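Local coordinates for putative uncharacterized protein gbs1890 (Streptococcus agalactiae NEM316, PDB 4TKZ) that probably serves as a cytoplasmic IIA component of a mannose-type phosphotransferase system, relaying phosphoryl groups during sugar uptake, at residues 56-60 with 107-113. Sequence-based numbering, arbitrary orientation.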
loop_
_atom_site.group_PDB
_atom_site.type_symbol
_atom_site.label_atom_id
_atom_site.label_comp_id
_atom_site.label_asym_id
_atom_site.label_seq_id
_atom_site.Cartn_x
_atom_site.Cartn_y
_atom_site.Cartn_z
ATOM N N LYS A 56 2.099 -0.946 25.159
ATOM C CA LYS A 56 3.534 -0.942 25.417
ATOM C C LYS A 56 4.325 -1.339 24.171
ATOM O O LYS A 56 5.451 -0.872 23.959
ATOM C CB LYS A 56 3.831 -1.887 26.584
ATOM C CG LYS A 56 5.298 -2.162 26.866
ATOM C CD LYS A 56 5.421 -3.191 27.989
ATOM C CE LYS A 56 6.861 -3.619 28.234
ATOM N NZ LYS A 56 6.941 -4.726 29.235
ATOM N N GLU A 57 3.722 -2.201 23.353
ATOM C CA GLU A 57 4.337 -2.705 22.128
ATOM C C GLU A 57 3.470 -2.289 20.949
ATOM O O GLU A 57 2.341 -2.762 20.811
ATOM C CB GLU A 57 4.432 -4.229 22.187
ATOM C CG GLU A 57 5.149 -4.758 23.426
ATOM C CD GLU A 57 6.656 -4.603 23.354
ATOM O OE1 GLU A 57 7.178 -4.273 22.266
ATOM O OE2 GLU A 57 7.325 -4.822 24.389
ATOM N N ILE A 58 3.994 -1.401 20.108
ATOM C CA ILE A 58 3.193 -0.753 19.066
ATOM C C ILE A 58 3.910 -0.708 17.722
ATOM O O ILE A 58 5.052 -0.247 17.615
ATOM C CB ILE A 58 2.800 0.686 19.476
ATOM C CG1 ILE A 58 1.932 0.660 20.733
ATOM C CG2 ILE A 58 2.057 1.404 18.358
ATOM C CD1 ILE A 58 2.289 1.741 21.731
ATOM N N LEU A 59 3.238 -1.199 16.687
ATOM C CA LEU A 59 3.799 -1.115 15.353
ATOM C C LEU A 59 2.986 -0.112 14.554
ATOM O O LEU A 59 1.784 -0.291 14.361
ATOM C CB LEU A 59 3.798 -2.494 14.676
ATOM C CG LEU A 59 4.308 -2.523 13.232
ATOM C CD1 LEU A 59 5.747 -2.023 13.119
ATOM C CD2 LEU A 59 4.184 -3.918 12.656
ATOM N N VAL A 60 3.649 0.939 14.086
ATOM C CA VAL A 60 2.986 1.962 13.291
ATOM C C VAL A 60 3.360 1.841 11.821
ATOM O O VAL A 60 4.535 1.987 11.433
ATOM C CB VAL A 60 3.321 3.382 13.764
ATOM C CG1 VAL A 60 2.521 4.384 12.941
ATOM C CG2 VAL A 60 3.026 3.543 15.255
ATOM N N GLU A 107 6.436 -11.503 21.753
ATOM C CA GLU A 107 6.141 -10.625 22.874
ATOM C C GLU A 107 6.404 -9.175 22.487
ATOM O O GLU A 107 5.611 -8.281 22.799
ATOM C CB GLU A 107 7.010 -10.985 24.075
ATOM C CG GLU A 107 6.514 -12.163 24.892
ATOM C CD GLU A 107 6.778 -11.962 26.369
ATOM O OE1 GLU A 107 6.475 -12.878 27.165
ATOM O OE2 GLU A 107 7.287 -10.879 26.732
ATOM N N HIS A 108 7.522 -8.953 21.800
ATOM C CA HIS A 108 7.993 -7.602 21.511
ATOM C C HIS A 108 7.981 -7.259 20.030
ATOM O O HIS A 108 8.404 -8.058 19.201
ATOM C CB HIS A 108 9.409 -7.416 22.056
ATOM C CG HIS A 108 9.495 -7.491 23.549
ATOM N ND1 HIS A 108 9.410 -6.377 24.355
ATOM C CD2 HIS A 108 9.654 -8.548 24.379
ATOM C CE1 HIS A 108 9.517 -6.745 25.621
ATOM N NE2 HIS A 108 9.665 -8.058 25.662
ATOM N N VAL A 109 7.529 -6.047 19.719
ATOM C CA VAL A 109 7.491 -5.555 18.344
ATOM C C VAL A 109 8.883 -5.550 17.685
ATOM O O VAL A 109 8.994 -5.689 16.467
ATOM C CB VAL A 109 6.831 -4.151 18.267
ATOM C CG1 VAL A 109 7.688 -3.101 18.973
ATOM C CG2 VAL A 109 6.570 -3.754 16.817
ATOM N N ASP A 110 9.939 -5.407 18.489
ATOM C CA ASP A 110 11.308 -5.464 17.970
ATOM C C ASP A 110 11.583 -6.760 17.206
ATOM O O ASP A 110 12.275 -6.761 16.189
ATOM C CB ASP A 110 12.330 -5.338 19.104
ATOM C CG ASP A 110 12.366 -3.954 19.711
ATOM O OD1 ASP A 110 11.712 -3.041 19.166
ATOM O OD2 ASP A 110 13.061 -3.777 20.739
ATOM N N ASP A 111 11.041 -7.863 17.706
ATOM C CA ASP A 111 11.313 -9.174 17.128
ATOM C C ASP A 111 10.361 -9.485 15.977
ATOM O O ASP A 111 10.520 -10.484 15.279
ATOM C CB ASP A 111 11.237 -10.243 18.224
ATOM C CG ASP A 111 12.173 -9.948 19.386
ATOM O OD1 ASP A 111 13.300 -9.475 19.126
ATOM O OD2 ASP A 111 11.779 -10.170 20.554
ATOM N N LEU A 112 9.379 -8.610 15.777
ATOM C CA LEU A 112 8.398 -8.775 14.707
ATOM C C LEU A 112 8.741 -7.952 13.462
ATOM O O LEU A 112 8.442 -8.367 12.344
ATOM C CB LEU A 112 6.988 -8.424 15.206
ATOM C CG LEU A 112 5.879 -8.228 14.172
ATOM C CD1 LEU A 112 5.486 -9.563 13.533
ATOM C CD2 LEU A 112 4.664 -7.530 14.772
ATOM N N VAL A 113 9.376 -6.799 13.648
ATOM C CA VAL A 113 9.614 -5.874 12.529
ATOM C C VAL A 113 10.477 -6.420 11.398
ATOM O O VAL A 113 10.257 -6.080 10.238
ATOM C CB VAL A 113 10.218 -4.525 12.988
ATOM C CG1 VAL A 113 9.157 -3.677 13.629
ATOM C CG2 VAL A 113 11.393 -4.749 13.917
HETATM O O HOH W 1 9.856 -4.334 21.353
#
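Glu57 OE1 is gripped twice. Val109 N donates to it over 3.1 Å, a fairly straight bond, 161° at the hydrogen, that reaches the oxygen from above the carboxylate plane, about 50° out of it. A water donates to the same OE1 over 2.8 Å. That water accepts from Asp110 N, so one carboxylate oxygen serves two successive amides, one directly and one through water. The other oxygen, OE2, lies 2.6 Å from His108 ND1, with the carboxylate almost perpendicular to the imidazole ring. Glu57 gets there with CG anti to its carbonyl carbon and a bend at chi2 (-76°), which folds the carboxylate over His108 and the amide of Val109.

Farther along the strand the contact turns apolar. Val109 CG2 packs against Leu59 CB at 3.7 Å. Leu59 splits its two methyls, CD1 meeting Val113 CG1 at 3.8 Å and CD2 facing Leu112 CD2. Ala99 of helix 93-102 also touches Leu59, while Ile58 turns away from helix 110-122 and lies beside Ile5 of the neighbouring strand 3-9. The contact thus joins the early part of inner strand 57-62 to the chain running into helix 110-122, within a three-layer alpha/beta/alpha fold whose parallel sheet has strand order 2-1-3-4, as in mannose-type IIA domains.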